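PDB 5VN4: adenine phosphoribosyltransferase, putative from Trypanosoma brucei brucei, which probably catalyses the reversible joining of adenine and 5-phospho-alpha-D-ribose 1-diphosphate into AMP and diphosphate, a one-step route of purine salvage. Local coordinates for residues D68-R73 against V209-E214; I81-G86 against K146-V151. One frame throughout, in Å; residues are numbered along the deposited sequence.

Contact 1 (D68-R73 against V209-E214)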
loop_
_atom_site.group_PDB
_atom_site.type_symbol
_atom_site.label_atom_id
_atom_site.label_comp_id
_atom_site.label_asym_id
_atom_site.label_seq_id
_atom_site.Cartn_x
_atom_site.Cartn_y
_atom_site.Cartn_z
ATOM N N ASP A 68 5.876 15.601 1.775
ATOM C CA ASP A 68 6.274 16.842 2.432
ATOM C C ASP A 68 5.061 17.682 2.797
ATOM O O ASP A 68 5.020 18.287 3.873
ATOM C CB ASP A 68 7.213 17.642 1.527
ATOM C CG ASP A 68 8.594 17.020 1.398
ATOM O OD1 ASP A 68 8.925 16.097 2.169
ATOM O OD2 ASP A 68 9.353 17.464 0.510
ATOM N N PHE A 69 4.066 17.736 1.908
ATOM C CA PHE A 69 2.870 18.524 2.194
ATOM C C PHE A 69 2.193 18.051 3.474
ATOM O O PHE A 69 1.912 18.851 4.378
ATOM C CB PHE A 69 1.882 18.467 1.027
ATOM C CG PHE A 69 0.636 19.259 1.291
ATOM C CD1 PHE A 69 0.590 20.612 0.990
ATOM C CD2 PHE A 69 -0.464 18.677 1.903
ATOM C CE1 PHE A 69 -0.536 21.370 1.272
ATOM C CE2 PHE A 69 -1.590 19.429 2.191
ATOM C CZ PHE A 69 -1.628 20.777 1.867
ATOM N N PHE A 70 1.919 16.747 3.569
ATOM C CA PHE A 70 1.157 16.254 4.714
ATOM C C PHE A 70 1.984 16.186 5.994
ATOM O O PHE A 70 1.455 16.450 7.079
ATOM C CB PHE A 70 0.483 14.925 4.375
ATOM C CG PHE A 70 -0.706 15.074 3.475
ATOM C CD1 PHE A 70 -1.871 15.656 3.954
ATOM C CD2 PHE A 70 -0.662 14.645 2.158
ATOM C CE1 PHE A 70 -2.976 15.801 3.151
ATOM C CE2 PHE A 70 -1.766 14.795 1.341
ATOM C CZ PHE A 70 -2.929 15.369 1.840
ATOM N N VAL A 71 3.273 15.859 5.899
ATOM C CA VAL A 71 4.120 15.900 7.086
ATOM C C VAL A 71 4.167 17.313 7.653
ATOM O O VAL A 71 3.956 17.524 8.853
ATOM C CB VAL A 71 5.521 15.345 6.779
ATOM C CG1 VAL A 71 6.465 15.627 7.949
ATOM C CG2 VAL A 71 5.440 13.852 6.500
ATOM N N ASP A 72 4.410 18.308 6.791
ATOM C CA ASP A 72 4.460 19.689 7.262
ATOM C C ASP A 72 3.123 20.127 7.839
ATOM O O ASP A 72 3.079 20.822 8.861
ATOM C CB ASP A 72 4.887 20.635 6.139
ATOM C CG ASP A 72 4.649 22.102 6.485
ATOM O OD1 ASP A 72 3.537 22.617 6.228
ATOM O OD2 ASP A 72 5.575 22.738 7.034
ATOM N N ARG A 73 2.023 19.734 7.192
ATOM C CA ARG A 73 0.698 20.141 7.642
ATOM C C ARG A 73 0.418 19.623 9.045
ATOM O O ARG A 73 -0.040 20.371 9.919
ATOM C CB ARG A 73 -0.347 19.618 6.656
ATOM C CG ARG A 73 -1.771 19.974 7.008
ATOM C CD ARG A 73 -2.677 19.651 5.830
ATOM N NE ARG A 73 -4.070 19.945 6.146
ATOM C CZ ARG A 73 -4.614 21.154 6.062
ATOM N NH1 ARG A 73 -3.887 22.189 5.651
ATOM N NH2 ARG A 73 -5.890 21.324 6.379
ATOM N N VAL A 209 -9.217 17.169 2.476
ATOM C CA VAL A 209 -8.106 17.821 1.794
ATOM C C VAL A 209 -7.613 16.877 0.705
ATOM O O VAL A 209 -7.026 15.833 1.006
ATOM C CB VAL A 209 -6.975 18.164 2.771
ATOM C CG1 VAL A 209 -5.769 18.719 2.024
ATOM C CG2 VAL A 209 -7.469 19.137 3.842
ATOM N N THR A 210 -7.869 17.222 -0.558
ATOM C CA THR A 210 -7.385 16.427 -1.680
ATOM C C THR A 210 -6.504 17.318 -2.538
ATOM O O THR A 210 -6.966 18.345 -3.042
ATOM C CB THR A 210 -8.533 15.842 -2.508
ATOM O OG1 THR A 210 -9.356 16.889 -3.030
ATOM C CG2 THR A 210 -9.392 14.911 -1.665
ATOM N N LEU A 211 -5.243 16.926 -2.708
ATOM C CA LEU A 211 -4.257 17.843 -3.279
ATOM C C LEU A 211 -4.684 18.375 -4.644
ATOM O O LEU A 211 -4.626 19.588 -4.887
ATOM C CB LEU A 211 -2.881 17.179 -3.349
ATOM C CG LEU A 211 -2.290 16.839 -1.980
ATOM C CD1 LEU A 211 -0.841 16.357 -2.140
ATOM C CD2 LEU A 211 -2.372 18.017 -1.013
ATOM N N VAL A 212 -5.093 17.492 -5.559
ATOM C CA VAL A 212 -5.633 17.980 -6.823
ATOM C C VAL A 212 -7.081 17.524 -6.983
ATOM O O VAL A 212 -7.653 16.888 -6.081
ATOM C CB VAL A 212 -4.728 17.684 -8.041
ATOM C CG1 VAL A 212 -3.393 18.411 -7.881
ATOM C CG2 VAL A 212 -4.515 16.193 -8.228
ATOM N N ASP A 213 -7.692 17.889 -8.107
ATOM C CA ASP A 213 -9.120 17.713 -8.321
ATOM C C ASP A 213 -9.339 17.310 -9.771
ATOM O O ASP A 213 -8.389 17.046 -10.517
ATOM C CB ASP A 213 -9.896 18.973 -7.908
ATOM C CG ASP A 213 -9.546 20.189 -8.751
ATOM O OD1 ASP A 213 -8.794 20.041 -9.740
ATOM O OD2 ASP A 213 -10.042 21.294 -8.430
ATOM N N GLU A 214 -10.612 17.299 -10.176
ATOM C CA GLU A 214 -10.976 16.842 -11.513
ATOM C C GLU A 214 -10.354 17.676 -12.632
ATOM O O GLU A 214 -10.295 17.205 -13.774
ATOM C CB GLU A 214 -12.503 16.800 -11.668
ATOM C CG GLU A 214 -13.224 18.120 -11.403
ATOM C CD GLU A 214 -13.702 18.262 -9.963
ATOM O OE1 GLU A 214 -12.946 17.891 -9.048
ATOM O OE2 GLU A 214 -14.842 18.744 -9.733
#

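Contact 2 (I81-G86 against K146-V151)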
loop_
_atom_site.group_PDB
_atom_site.type_symbol
_atom_site.label_atom_id
_atom_site.label_comp_id
_atom_site.label_asym_id
_atom_site.label_seq_id
_atom_site.Cartn_x
_atom_site.Cartn_y
_atom_site.Cartn_z
ATOM N N ILE A 81 -1.566 14.879 15.724
ATOM C CA ILE A 81 -2.296 13.649 15.448
ATOM C C ILE A 81 -1.564 12.467 16.081
ATOM O O ILE A 81 -0.357 12.510 16.329
ATOM C CB ILE A 81 -2.521 13.437 13.936
ATOM C CG1 ILE A 81 -1.230 12.993 13.243
ATOM C CG2 ILE A 81 -3.060 14.706 13.277
ATOM C CD1 ILE A 81 -1.436 12.496 11.825
ATOM N N THR A 82 -2.312 11.394 16.352
ATOM C CA THR A 82 -1.756 10.200 16.974
ATOM C C THR A 82 -1.680 8.996 16.044
ATOM O O THR A 82 -0.880 8.090 16.302
ATOM C CB THR A 82 -2.559 9.803 18.226
ATOM O OG1 THR A 82 -3.903 9.478 17.858
ATOM C CG2 THR A 82 -2.555 10.928 19.274
ATOM N N HIS A 83 -2.483 8.959 14.979
ATOM C CA HIS A 83 -2.535 7.814 14.081
ATOM C C HIS A 83 -2.931 8.287 12.692
ATOM O O HIS A 83 -3.730 9.213 12.546
ATOM C CB HIS A 83 -3.616 6.805 14.496
ATOM C CG HIS A 83 -3.427 6.221 15.856
ATOM N ND1 HIS A 83 -3.677 6.928 17.011
ATOM C CD2 HIS A 83 -3.043 4.982 16.244
ATOM C CE1 HIS A 83 -3.431 6.156 18.054
ATOM N NE2 HIS A 83 -3.052 4.970 17.617
ATOM N N ILE A 84 -2.387 7.620 11.675
ATOM C CA ILE A 84 -2.888 7.717 10.307
ATOM C C ILE A 84 -3.495 6.372 9.942
ATOM O O ILE A 84 -2.854 5.328 10.117
ATOM C CB ILE A 84 -1.774 8.109 9.319
ATOM C CG1 ILE A 84 -1.254 9.514 9.655
ATOM C CG2 ILE A 84 -2.265 8.000 7.866
ATOM C CD1 ILE A 84 -0.089 9.930 8.831
ATOM N N LEU A 85 -4.740 6.397 9.467
ATOM C CA LEU A 85 -5.476 5.209 9.044
ATOM C C LEU A 85 -5.619 5.292 7.534
ATOM O O LEU A 85 -6.153 6.283 7.028
ATOM C CB LEU A 85 -6.871 5.205 9.674
ATOM C CG LEU A 85 -7.024 4.660 11.100
ATOM C CD1 LEU A 85 -6.091 5.356 12.079
ATOM C CD2 LEU A 85 -8.475 4.821 11.534
ATOM N N GLY A 86 -5.142 4.277 6.816
ATOM C CA GLY A 86 -5.168 4.285 5.364
ATOM C C GLY A 86 -5.874 3.075 4.783
ATOM O O GLY A 86 -5.811 1.975 5.337
ATOM N N LYS A 146 -10.546 5.974 21.991
ATOM C CA LYS A 146 -11.278 7.230 22.108
ATOM C C LYS A 146 -10.372 8.426 22.366
ATOM O O LYS A 146 -10.803 9.566 22.167
ATOM C CB LYS A 146 -12.379 7.124 23.172
ATOM C CG LYS A 146 -11.906 6.683 24.542
ATOM C CD LYS A 146 -13.086 6.497 25.489
ATOM C CE LYS A 146 -12.624 6.034 26.848
ATOM N NZ LYS A 146 -11.709 7.037 27.446
ATOM N N ASN A 147 -9.133 8.198 22.787
ATOM C CA ASN A 147 -8.194 9.281 23.021
ATOM C C ASN A 147 -7.320 9.568 21.809
ATOM O O ASN A 147 -6.426 10.418 21.886
ATOM C CB ASN A 147 -7.354 8.978 24.265
ATOM C CG ASN A 147 -8.198 8.952 25.522
ATOM O OD1 ASN A 147 -9.005 9.850 25.746
ATOM N ND2 ASN A 147 -8.049 7.907 26.323
ATOM N N SER A 148 -7.566 8.894 20.692
ATOM C CA SER A 148 -6.760 9.067 19.498
ATOM C C SER A 148 -7.262 10.244 18.668
ATOM O O SER A 148 -8.443 10.603 18.700
ATOM C CB SER A 148 -6.800 7.791 18.658
ATOM O OG SER A 148 -6.364 6.675 19.423
ATOM N N ARG A 149 -6.335 10.850 17.932
ATOM C CA ARG A 149 -6.635 11.902 16.967
ATOM C C ARG A 149 -6.139 11.404 15.617
ATOM O O ARG A 149 -4.927 11.319 15.389
ATOM C CB ARG A 149 -5.964 13.215 17.375
ATOM C CG ARG A 149 -6.632 13.886 18.581
ATOM C CD ARG A 149 -5.860 15.103 19.073
ATOM N NE ARG A 149 -5.422 15.956 17.971
ATOM C CZ ARG A 149 -6.164 16.910 17.416
ATOM N NH1 ARG A 149 -7.396 17.142 17.854
ATOM N NH2 ARG A 149 -5.670 17.631 16.417
ATOM N N VAL A 150 -7.071 11.057 14.733
ATOM C CA VAL A 150 -6.712 10.297 13.544
ATOM C C VAL A 150 -6.945 11.076 12.253
ATOM O O VAL A 150 -7.805 11.958 12.157
ATOM C CB VAL A 150 -7.416 8.921 13.511
ATOM C CG1 VAL A 150 -7.225 8.189 14.827
ATOM C CG2 VAL A 150 -8.880 9.076 13.197
ATOM N N VAL A 151 -6.159 10.715 11.244
ATOM C CA VAL A 151 -6.356 11.157 9.868
ATOM C C VAL A 151 -6.665 9.923 9.038
ATOM O O VAL A 151 -5.973 8.909 9.163
ATOM C CB VAL A 151 -5.092 11.859 9.331
ATOM C CG1 VAL A 151 -5.165 12.061 7.811
ATOM C CG2 VAL A 151 -4.878 13.174 10.047
#

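Contact 1 (D68-R73 against V209-E214)
One face of the Phe69 ring is covered by methyl CD2 of Leu211, which stands 3.8 Å from the ring centroid and 23° off the normal, a CH-pi contact displaced toward the CD2-CE2 side; Leu211 CD2 comes within 3.5 Å of Phe69 CD2. In the plane of the same ring, at its edge, lies CG of Phe70. The Phe70 ring in turn has CD2 of Phe69 over the centre of one face, so the two rings of successive helix residues meet edge to face. Phe69 points toward the strand from its CB, whereas Phe70 reaches it only by the far end of its ring: CE2 lies 3.9 Å from Leu211 CD1, and CE1 lies 4.2 Å from Val209 CG1. Val209 CG1 also approaches Phe69 at an oblique angle. These residues join helix 60-75 to strand 208-213 of the mixed, largely parallel sheet at the heart of this type I phosphoribosyltransferase fold, where Val209 makes backbone hydrogen bonds with Val180 and Gly182. The segment 209-214 bends at Leu211 and Val212, and Leu211 also packs on Leu27 and Phe31 of helix 26-34. One helical turn beyond Phe69, Arg73 has CG anti to its amide nitrogen (chi1 -180°) and an extended chain as far as NE, which carries the guanidinium to Val209, where NH2 lies 3.7 Å from CG2. The charge is met by Glu179, salt-bridged to NE, while the side chains of Phe69, Arg73 and Val209 all touch Leu11 of strand 11-15.

Contact 2 (I81-G86 against K146-V151)
Backbone hydrogen bonds between Thr82-Leu85 and Arg149-Val151 set a parallel pairing, His83 opposite Val150 and Ile84 opposite Val151. Thr82 N donates to Arg149 O over 2.8 Å, in the carbonyl plane; His83 N reaches the same oxygen only weakly. Val151 N then binds His83 O at 3.1 Å, and Leu85 N meets Val151 O at 2.8 Å, almost straight at 176°. Side-chain polar contacts gather at the start of the strands. OG1 of Thr82, held between its own N and carbonyl carbon (chi1 63°), accepts a hydrogen bond from Arg149 N at 2.8 Å and is joined to His83 ND1 at 2.7 Å, lying in the plane of that imidazole at its edge. Ser148 OG comes obliquely to the ring, 3.3 Å from His83 CE1, and itself binds Asp145 N. The apolar contacts divide between the two faces of the sheet: Ile81 CD1 meets Val151 CG2 at 3.9 Å on the side covered by helix 95-102, while Leu85 CD1 crosses Val150 near CB on the other, beside His83. With Arg149 NE bonded to Pro80 O, the N-terminal end of this strand pair, inside the central sheet, is tied by side chains as well as by backbone; the bond from Arg149 N holds Thr82 OG1 in place, and the bond between OG1 and His83 ND1 probably limits how far the imidazole can turn.

Contacts 1 and 2 meet the same central sheet, one by packing a helix on it and the other by pairing two of its strands. Helix 60-75 of contact 1 leads along the chain into strand 83-87 of contact 2, and the loop closed by contact 1 encloses contact 2. Their centres lie about 17 Å apart and their nearest atoms about 6 Å, without touching. Helix 95-102 lies against both, with Ile98 touching Phe70 as well as Ile84. Neither contact holds a ligand-binding residue, yet strand 149-153 runs on to Asp154 and Asp155, which line the ribose-5-phosphate pocket; the Leu85 side chain is about 13 Å from that ligand.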